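Local structure of extracellular solute-binding protein, family 1 (Bifidobacterium longum subsp. infantis, 6FTH) at residues T151-F156 and G225-A230; K326-G331 and S440-V445; V32-R37 and I60-V65. The protein probably binds human milk oligosaccharides outside the cell and delivers them to an ABC transporter. All coordinates share one frame; numbering follows the deposited sequence.

How the interactions relate
Interactions 1 and 2 touch, with centres about 12 Å apart. Segment 326-331 of interaction 2 also touches segment 151-156 of interaction 1. Asp330 OD1 lies 2.7 Å from Thr151 OG1, a probable hydrogen bond, and Trp329 NE1 lies 2.8 Å from Gln153 O, another probable one. Segment 326-331 thus ties the loop leading into strand 154-158 to segment 440-445. Interaction 3 stands apart in a different sheet. Its nearest atoms are about 14 Å from interaction 1 and about 20 Å from interaction 2, and it lies on the opposite side of the chain's centre from interaction 2. Interaction 1 is the most central, its centre about 6 Å from that of the chain.

Interaction 1: T151-F156 and G225-A230; sequences TGQHMF and GFNKGA
Asn227 OD1 is gripped by two donors of segment 151-156, the backbone N of Gly152 and the side-chain NE2 of Gln153. Asn227 is the third residue of a type I beta turn, Gly225 to Lys228. The turn packs against the loop that leads into strand 154-158. Gln153 NE2 is 2.9 Å from Asn227 OD1, and the bond is nearly straight at 164°. The oxygen lies in the amide plane of Gln153, while the donor is tilted 23° from the carbonyl plane of Asn227. Gly152 N comes in the carbonyl plane, on a lone pair, at a longer 3.3 Å from Asn227 OD1. The two side chains run alongside in opposite senses, their amide planes 74° apart. Gln153 CG stands anti to the carbonyl carbon, and the chain then bends at chi2, which brings NE2 round to Asn227. Its other end, OE1, takes the backbone N of Tyr211, so both ends of the amide are held. With an alanine here in place of Asn227, Gly152 N and Gln153 NE2 would probably lose their shared acceptor, and the Gln153 amide would lose its hold at NE2. Beside this bond, Gln153 CD is 4.2 Å from Phe226 CB. Thr151 forms an ST turn, and Thr151 OG1 also hydrogen-bonds to Asp330 OD1. In the turn, Thr151 OG1 accepts from Gln153 N at 3.0 Å.

Interaction 2: K326-G331 and S440-V445; sequences KTVWDG and SHFDPV
His441 and Phe442 are neighbours in sequence, and both touch segment 326-331, one by a polar ring edge and one by carbon contacts. The contact joins the loop between strands 311-313 and 336-337 to the loop after helix 436-439, probably within one lobe of a two-lobed solute-binding fold. His441 turns its ring edge to the backbone of Thr327. His441 ND1 gives its hydrogen to Thr327 O at 2.8 Å, nearly along the C=O axis, and the acceptor lies only 12° out of the ring plane. NE2 of the same ring bonds back to Glu437 on helix 436-439. The imidazole is therefore held through both nitrogens, which is likely to fix its rotation. Phe442 has CG in the crowded position between its backbone N and carbonyl carbon (chi1 73°). This turn lays the ring past Val328, beside Trp329 O and Gly331 CA. Val328 and Phe442 cross at about a right angle, with Val328 CG1 4.2 Å from Phe442 CB. Val328 CG1 also lies 4.2 Å from His441 O. Further out, Phe442 CE2 is 3.5 Å from Trp329 O, which approaches the ring obliquely. The indole of Trp329 is engaged through NE1, which bonds to Gln153 O. At the end of the phenyl ring, Phe442 CZ is 3.6 Å from Gly331 CA.

Interaction 3: V32-R37 and I60-V65; sequences VLVVKR and IEWQEV
Lys36 reaches across to Glu64 on the neighbouring strand. Lys36 CB lies 3.8 Å from Val65 O. Lys36 CG then passes Glu64 CB at 4.0 Å. CD and CE both run close to Glu64 OE1. The chain bends at chi2, chi3 and chi4, and this folding brings NZ back to the carboxylate. Lys36 NZ forms a salt bridge to Glu64 OE1 at 2.7 Å, meeting the oxygen nearly along its C-O axis. NZ also bonds to Asp41 O, and OE1 also accepts from Ile43 N, so the pair is tied to the loop after strand 29-36. Both strands belong to a beta-alpha-beta unit, with helix 47-56 between them. They run parallel, joined by a ladder of five backbone bonds from Val32 N to Lys36 N. On the face shared with Glu64, Val32 and Val34 lie side by side with Trp62. Val34 CG2 meets the indole edge near its plane, 3.7 Å from Trp62 CE3, while Val32 CG1 approaches obliquely. Ile60 CG2 sits over the centre of one indole face. On the other face, Leu33 CD1 rests against Val65 CG1, the two side chains set roughly perpendicular, and Val35 CG2 lies 3.7 Å from Val65 CG2.

Interaction 1: T151-F156 and G225-A230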
loop_
_atom_site.group_PDB
_atom_site.type_symbol
_atom_site.label_atom_id
_atom_site.label_comp_id
_atom_site.label_asym_id
_atom_site.label_seq_id
_atom_site.Cartn_x
_atom_site.Cartn_y
_atom_site.Cartn_z
ATOM N N THR A 151 -7.120 -4.058 -3.817
ATOM C CA THR A 151 -5.857 -3.385 -4.062
ATOM C C THR A 151 -5.977 -1.860 -3.944
ATOM O O THR A 151 -7.049 -1.267 -4.099
ATOM C CB THR A 151 -5.226 -3.799 -5.391
ATOM O OG1 THR A 151 -3.994 -3.090 -5.530
ATOM C CG2 THR A 151 -6.140 -3.513 -6.564
ATOM N N GLY A 152 -4.846 -1.232 -3.673
ATOM C CA GLY A 152 -4.738 0.212 -3.747
ATOM C C GLY A 152 -4.454 0.757 -5.125
ATOM O O GLY A 152 -4.439 1.983 -5.325
ATOM N N GLN A 153 -4.230 -0.128 -6.099
ATOM C CA GLN A 153 -3.769 0.239 -7.425
ATOM C C GLN A 153 -4.931 0.182 -8.417
ATOM O O GLN A 153 -5.672 -0.806 -8.446
ATOM C CB GLN A 153 -2.704 -0.765 -7.870
ATOM C CG GLN A 153 -1.656 -1.060 -6.838
ATOM C CD GLN A 153 -0.940 0.176 -6.366
ATOM O OE1 GLN A 153 -0.632 1.070 -7.156
ATOM N NE2 GLN A 153 -0.647 0.223 -5.076
ATOM N N HIS A 154 -5.088 1.235 -9.234
ATOM C CA HIS A 154 -6.160 1.301 -10.222
ATOM C C HIS A 154 -5.708 2.084 -11.443
ATOM O O HIS A 154 -4.793 2.903 -11.368
ATOM C CB HIS A 154 -7.429 1.972 -9.661
ATOM C CG HIS A 154 -7.753 1.480 -8.311
ATOM N ND1 HIS A 154 -7.139 1.974 -7.183
ATOM C CD2 HIS A 154 -8.516 0.439 -7.900
ATOM C CE1 HIS A 154 -7.540 1.289 -6.130
ATOM N NE2 HIS A 154 -8.364 0.345 -6.539
ATOM N N MET A 155 -6.380 1.838 -12.572
ATOM C CA MET A 155 -6.152 2.557 -13.816
ATOM C C MET A 155 -7.436 3.304 -14.145
ATOM O O MET A 155 -8.490 2.685 -14.306
ATOM C CB MET A 155 -5.811 1.570 -14.934
ATOM C CG MET A 155 -5.495 2.213 -16.260
ATOM S SD MET A 155 -5.065 0.937 -17.463
ATOM C CE MET A 155 -4.557 1.925 -18.880
ATOM N N PHE A 156 -7.347 4.626 -14.247
ATOM C CA PHE A 156 -8.499 5.476 -14.528
ATOM C C PHE A 156 -8.460 5.998 -15.959
ATOM O O PHE A 156 -7.390 6.255 -16.522
ATOM C CB PHE A 156 -8.531 6.661 -13.561
ATOM C CG PHE A 156 -8.619 6.255 -12.119
ATOM C CD1 PHE A 156 -9.663 5.470 -11.677
ATOM C CD2 PHE A 156 -7.647 6.639 -11.208
ATOM C CE1 PHE A 156 -9.753 5.085 -10.332
ATOM C CE2 PHE A 156 -7.729 6.257 -9.874
ATOM C CZ PHE A 156 -8.775 5.459 -9.443
ATOM N N GLY A 225 2.063 -6.673 -7.116
ATOM C CA GLY A 225 1.618 -6.501 -5.739
ATOM C C GLY A 225 2.256 -5.276 -5.124
ATOM O O GLY A 225 3.038 -5.355 -4.169
ATOM N N PHE A 226 1.904 -4.127 -5.669
ATOM C CA PHE A 226 2.656 -2.915 -5.390
ATOM C C PHE A 226 2.255 -2.189 -4.101
ATOM O O PHE A 226 2.865 -1.158 -3.788
ATOM C CB PHE A 226 2.651 -1.969 -6.603
ATOM C CG PHE A 226 3.449 -2.465 -7.805
ATOM C CD1 PHE A 226 4.422 -3.447 -7.706
ATOM C CD2 PHE A 226 3.213 -1.920 -9.059
ATOM C CE1 PHE A 226 5.136 -3.861 -8.828
ATOM C CE2 PHE A 226 3.897 -2.344 -10.172
ATOM C CZ PHE A 226 4.882 -3.314 -10.052
ATOM N N ASN A 227 1.282 -2.675 -3.325
ATOM C CA ASN A 227 1.044 -2.049 -2.022
ATOM C C ASN A 227 2.229 -2.289 -1.089
ATOM O O ASN A 227 2.597 -1.405 -0.302
ATOM C CB ASN A 227 -0.218 -2.579 -1.346
ATOM C CG ASN A 227 -1.532 -2.009 -1.898
ATOM O OD1 ASN A 227 -1.627 -1.542 -3.032
ATOM N ND2 ASN A 227 -2.577 -2.104 -1.069
ATOM N N LYS A 228 2.824 -3.481 -1.138
ATOM C CA LYS A 228 3.820 -3.932 -0.161
ATOM C C LYS A 228 4.309 -5.326 -0.540
ATOM O O LYS A 228 3.631 -6.074 -1.251
ATOM C CB LYS A 228 3.261 -3.959 1.267
ATOM C CG LYS A 228 1.971 -4.759 1.450
ATOM C CD LYS A 228 1.455 -4.671 2.896
ATOM C CE LYS A 228 0.190 -5.499 3.137
ATOM N NZ LYS A 228 -1.038 -4.923 2.513
ATOM N N GLY A 229 5.493 -5.663 -0.054
ATOM C CA GLY A 229 6.015 -7.017 -0.157
ATOM C C GLY A 229 7.123 -7.178 -1.179
ATOM O O GLY A 229 7.882 -6.248 -1.467
ATOM N N ALA A 230 7.208 -8.372 -1.765
ATOM C CA ALA A 230 8.308 -8.683 -2.676
ATOM C C ALA A 230 8.134 -8.039 -4.049
ATOM O O ALA A 230 9.118 -7.751 -4.746
ATOM C CB ALA A 230 8.403 -10.202 -2.868
#

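Interaction 2: K326-G331 and S440-V445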
loop_
_atom_site.group_PDB
_atom_site.type_symbol
_atom_site.label_atom_id
_atom_site.label_comp_id
_atom_site.label_asym_id
_atom_site.label_seq_id
_atom_site.Cartn_x
_atom_site.Cartn_y
_atom_site.Cartn_z
ATOM N N LYS A 326 -6.286 -14.470 -19.380
ATOM C CA LYS A 326 -4.939 -14.534 -18.840
ATOM C C LYS A 326 -4.443 -13.172 -18.377
ATOM O O LYS A 326 -3.367 -13.089 -17.781
ATOM C CB LYS A 326 -3.948 -15.135 -19.865
ATOM C CG LYS A 326 -4.148 -16.609 -20.190
ATOM C CD LYS A 326 -3.152 -17.102 -21.292
ATOM C CE LYS A 326 -3.642 -16.853 -22.762
ATOM N NZ LYS A 326 -2.841 -15.908 -23.702
ATOM N N THR A 327 -5.205 -12.110 -18.639
ATOM C CA THR A 327 -4.854 -10.771 -18.189
ATOM C C THR A 327 -5.284 -10.632 -16.736
ATOM O O THR A 327 -6.385 -11.039 -16.360
ATOM C CB THR A 327 -5.593 -9.749 -19.055
ATOM O OG1 THR A 327 -5.319 -9.978 -20.447
ATOM C CG2 THR A 327 -5.132 -8.325 -18.737
ATOM N N VAL A 328 -4.414 -10.057 -15.918
ATOM C CA VAL A 328 -4.620 -10.018 -14.472
ATOM C C VAL A 328 -4.673 -8.564 -14.029
ATOM O O VAL A 328 -4.589 -7.657 -14.854
ATOM C CB VAL A 328 -3.543 -10.818 -13.715
ATOM C CG1 VAL A 328 -3.647 -12.296 -14.128
ATOM C CG2 VAL A 328 -2.106 -10.259 -13.966
ATOM N N TRP A 329 -4.838 -8.339 -12.725
ATOM C CA TRP A 329 -4.662 -7.023 -12.140
ATOM C C TRP A 329 -3.954 -7.217 -10.800
ATOM O O TRP A 329 -3.891 -8.325 -10.266
ATOM C CB TRP A 329 -5.981 -6.220 -12.042
ATOM C CG TRP A 329 -5.748 -4.839 -11.544
ATOM C CD1 TRP A 329 -6.167 -4.307 -10.350
ATOM C CD2 TRP A 329 -4.993 -3.816 -12.198
ATOM N NE1 TRP A 329 -5.712 -3.028 -10.222
ATOM C CE2 TRP A 329 -4.993 -2.695 -11.344
ATOM C CE3 TRP A 329 -4.295 -3.749 -13.407
ATOM C CZ2 TRP A 329 -4.329 -1.528 -11.665
ATOM C CZ3 TRP A 329 -3.632 -2.577 -13.720
ATOM C CH2 TRP A 329 -3.654 -1.496 -12.858
ATOM N N ASP A 330 -3.391 -6.124 -10.288
ATOM C CA ASP A 330 -2.614 -6.135 -9.053
ATOM C C ASP A 330 -3.358 -6.866 -7.946
ATOM O O ASP A 330 -4.541 -6.627 -7.712
ATOM C CB ASP A 330 -2.343 -4.670 -8.658
ATOM C CG ASP A 330 -1.450 -4.530 -7.456
ATOM O OD1 ASP A 330 -1.966 -4.646 -6.312
ATOM O OD2 ASP A 330 -0.227 -4.282 -7.677
ATOM N N GLY A 331 -2.629 -7.718 -7.230
ATOM C CA GLY A 331 -3.227 -8.582 -6.241
ATOM C C GLY A 331 -3.099 -8.116 -4.810
ATOM O O GLY A 331 -3.329 -8.912 -3.891
ATOM N N SER A 440 -9.771 -12.340 -10.538
ATOM C CA SER A 440 -10.180 -13.734 -10.453
ATOM C C SER A 440 -9.426 -14.626 -11.417
ATOM O O SER A 440 -9.602 -15.846 -11.356
ATOM C CB SER A 440 -11.692 -13.879 -10.686
ATOM O OG SER A 440 -12.049 -13.786 -12.055
ATOM N N HIS A 441 -8.564 -14.069 -12.266
ATOM C CA HIS A 441 -7.803 -14.831 -13.249
ATOM C C HIS A 441 -6.483 -15.358 -12.704
ATOM O O HIS A 441 -5.675 -15.872 -13.488
ATOM C CB HIS A 441 -7.524 -13.944 -14.453
ATOM C CG HIS A 441 -8.764 -13.465 -15.143
ATOM N ND1 HIS A 441 -8.734 -12.505 -16.129
ATOM C CD2 HIS A 441 -10.062 -13.841 -15.022
ATOM C CE1 HIS A 441 -9.960 -12.280 -16.559
ATOM N NE2 HIS A 441 -10.785 -13.083 -15.911
ATOM N N PHE A 442 -6.208 -15.180 -11.417
ATOM C CA PHE A 442 -4.991 -15.715 -10.818
ATOM C C PHE A 442 -5.283 -16.314 -9.448
ATOM O O PHE A 442 -6.241 -15.926 -8.761
ATOM C CB PHE A 442 -3.861 -14.672 -10.726
ATOM C CG PHE A 442 -4.068 -13.621 -9.674
ATOM C CD1 PHE A 442 -3.648 -13.830 -8.379
ATOM C CD2 PHE A 442 -4.650 -12.407 -9.983
ATOM C CE1 PHE A 442 -3.807 -12.861 -7.399
ATOM C CE2 PHE A 442 -4.797 -11.439 -9.032
ATOM C CZ PHE A 442 -4.394 -11.654 -7.734
ATOM N N ASP A 443 -4.447 -17.257 -9.054
ATOM C CA ASP A 443 -4.559 -17.906 -7.764
ATOM C C ASP A 443 -3.780 -17.103 -6.727
ATOM O O ASP A 443 -2.606 -16.786 -6.950
ATOM C CB ASP A 443 -4.015 -19.329 -7.855
ATOM C CG ASP A 443 -4.182 -20.091 -6.582
ATOM O OD1 ASP A 443 -3.541 -19.755 -5.565
ATOM O OD2 ASP A 443 -4.968 -21.077 -6.601
ATOM N N PRO A 444 -4.394 -16.710 -5.605
ATOM C CA PRO A 444 -3.731 -15.762 -4.699
ATOM C C PRO A 444 -2.590 -16.355 -3.905
ATOM O O PRO A 444 -1.871 -15.604 -3.221
ATOM C CB PRO A 444 -4.865 -15.292 -3.787
ATOM C CG PRO A 444 -5.855 -16.356 -3.854
ATOM C CD PRO A 444 -5.766 -17.018 -5.193
ATOM N N VAL A 445 -2.404 -17.676 -3.963
ATOM C CA VAL A 445 -1.250 -18.331 -3.364
ATOM C C VAL A 445 -0.233 -18.769 -4.408
ATOM O O VAL A 445 0.967 -18.579 -4.212
ATOM C CB VAL A 445 -1.692 -19.527 -2.505
ATOM C CG1 VAL A 445 -0.477 -20.264 -1.974
ATOM C CG2 VAL A 445 -2.583 -19.077 -1.387
#

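Interaction 3: V32-R37 and I60-V65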
loop_
_atom_site.group_PDB
_atom_site.type_symbol
_atom_site.label_atom_id
_atom_site.label_comp_id
_atom_site.label_asym_id
_atom_site.label_seq_id
_atom_site.Cartn_x
_atom_site.Cartn_y
_atom_site.Cartn_z
ATOM N N VAL A 32 4.417 4.846 26.071
ATOM C CA VAL A 32 3.869 4.472 24.769
ATOM C C VAL A 32 4.390 5.437 23.710
ATOM O O VAL A 32 3.991 6.606 23.672
ATOM C CB VAL A 32 2.337 4.446 24.769
ATOM C CG1 VAL A 32 1.837 3.949 23.420
ATOM C CG2 VAL A 32 1.805 3.569 25.878
ATOM N N LEU A 33 5.266 4.944 22.839
ATOM C CA LEU A 33 5.670 5.709 21.670
ATOM C C LEU A 33 4.638 5.498 20.572
ATOM O O LEU A 33 4.286 4.350 20.258
ATOM C CB LEU A 33 7.044 5.248 21.177
ATOM C CG LEU A 33 7.464 5.786 19.804
ATOM C CD1 LEU A 33 7.702 7.276 19.844
ATOM C CD2 LEU A 33 8.727 5.047 19.318
ATOM N N VAL A 34 4.148 6.592 19.998
ATOM C CA VAL A 34 3.215 6.525 18.876
ATOM C C VAL A 34 3.785 7.344 17.733
ATOM O O VAL A 34 3.983 8.556 17.871
ATOM C CB VAL A 34 1.813 7.041 19.234
ATOM C CG1 VAL A 34 0.845 6.786 18.068
ATOM C CG2 VAL A 34 1.309 6.448 20.537
ATOM N N VAL A 35 4.040 6.687 16.615
ATOM C CA VAL A 35 4.427 7.345 15.376
ATOM C C VAL A 35 3.128 7.778 14.708
ATOM O O VAL A 35 2.238 6.949 14.471
ATOM C CB VAL A 35 5.241 6.402 14.477
ATOM C CG1 VAL A 35 5.684 7.099 13.213
ATOM C CG2 VAL A 35 6.443 5.821 15.240
ATOM N N LYS A 36 2.997 9.078 14.457
ATOM C CA LYS A 36 1.726 9.701 14.116
ATOM C C LYS A 36 1.550 9.940 12.617
ATOM O O LYS A 36 2.473 10.369 11.909
ATOM C CB LYS A 36 1.595 11.044 14.838
ATOM C CG LYS A 36 1.533 10.964 16.360
ATOM C CD LYS A 36 0.230 10.360 16.942
ATOM C CE LYS A 36 -1.004 11.205 16.665
ATOM N NZ LYS A 36 -0.768 12.639 17.092
ATOM N N ARG A 37 0.332 9.702 12.146
ATOM C CA ARG A 37 -0.057 10.134 10.819
ATOM C C ARG A 37 -0.045 11.662 10.756
ATOM O O ARG A 37 -0.359 12.336 11.743
ATOM C CB ARG A 37 -1.486 9.683 10.563
ATOM C CG ARG A 37 -2.002 9.869 9.164
ATOM C CD ARG A 37 -3.487 9.650 9.182
ATOM N NE ARG A 37 -4.100 9.679 7.868
ATOM C CZ ARG A 37 -4.460 10.786 7.222
ATOM N NH1 ARG A 37 -4.233 11.992 7.742
ATOM N NH2 ARG A 37 -5.046 10.695 6.037
ATOM N N ILE A 60 -0.498 6.282 31.360
ATOM C CA ILE A 60 0.143 6.242 30.046
ATOM C C ILE A 60 0.997 7.488 29.883
ATOM O O ILE A 60 0.504 8.620 29.982
ATOM C CB ILE A 60 -0.881 6.121 28.911
ATOM C CG1 ILE A 60 -1.665 4.813 29.045
ATOM C CG2 ILE A 60 -0.161 6.197 27.564
ATOM C CD1 ILE A 60 -2.818 4.683 28.072
ATOM N N GLU A 61 2.274 7.283 29.612
ATOM C CA GLU A 61 3.175 8.369 29.249
ATOM C C GLU A 61 3.335 8.336 27.733
ATOM O O GLU A 61 4.134 7.559 27.199
ATOM C CB GLU A 61 4.500 8.198 29.977
ATOM C CG GLU A 61 4.339 8.297 31.485
ATOM C CD GLU A 61 5.660 8.437 32.224
ATOM O OE1 GLU A 61 6.723 8.147 31.628
ATOM O OE2 GLU A 61 5.624 8.837 33.404
ATOM N N TRP A 62 2.579 9.188 27.044
ATOM C CA TRP A 62 2.594 9.207 25.589
ATOM C C TRP A 62 3.840 9.935 25.100
ATOM O O TRP A 62 4.242 10.965 25.656
ATOM C CB TRP A 62 1.361 9.931 25.036
ATOM C CG TRP A 62 0.004 9.341 25.372
ATOM C CD1 TRP A 62 -0.891 9.821 26.281
ATOM C CD2 TRP A 62 -0.620 8.193 24.771
ATOM N NE1 TRP A 62 -2.018 9.050 26.296
ATOM C CE2 TRP A 62 -1.880 8.039 25.383
ATOM C CE3 TRP A 62 -0.232 7.276 23.793
ATOM C CZ2 TRP A 62 -2.749 7.016 25.048
ATOM C CZ3 TRP A 62 -1.098 6.260 23.465
ATOM C CH2 TRP A 62 -2.347 6.138 24.094
ATOM N N GLN A 63 4.455 9.389 24.055
ATOM C CA GLN A 63 5.531 10.041 23.327
ATOM C C GLN A 63 5.155 9.976 21.856
ATOM O O GLN A 63 4.939 8.887 21.323
ATOM C CB GLN A 63 6.855 9.313 23.555
ATOM C CG GLN A 63 8.026 9.965 22.842
ATOM C CD GLN A 63 9.296 9.136 22.925
ATOM O OE1 GLN A 63 9.396 8.198 23.726
ATOM N NE2 GLN A 63 10.274 9.473 22.085
ATOM N N GLU A 64 5.049 11.124 21.208
ATOM C CA GLU A 64 4.636 11.192 19.816
ATOM C C GLU A 64 5.790 11.643 18.938
ATOM O O GLU A 64 6.580 12.515 19.324
ATOM C CB GLU A 64 3.473 12.161 19.653
ATOM C CG GLU A 64 2.240 11.727 20.401
ATOM C CD GLU A 64 1.172 12.799 20.391
ATOM O OE1 GLU A 64 0.241 12.719 19.573
ATOM O OE2 GLU A 64 1.295 13.752 21.189
ATOM N N VAL A 65 5.883 11.045 17.758
ATOM C CA VAL A 65 6.876 11.419 16.756
ATOM C C VAL A 65 6.235 11.369 15.377
ATOM O O VAL A 65 5.351 10.544 15.111
ATOM C CB VAL A 65 8.103 10.492 16.811
ATOM C CG1 VAL A 65 8.708 10.517 18.206
ATOM C CG2 VAL A 65 7.718 9.073 16.427
#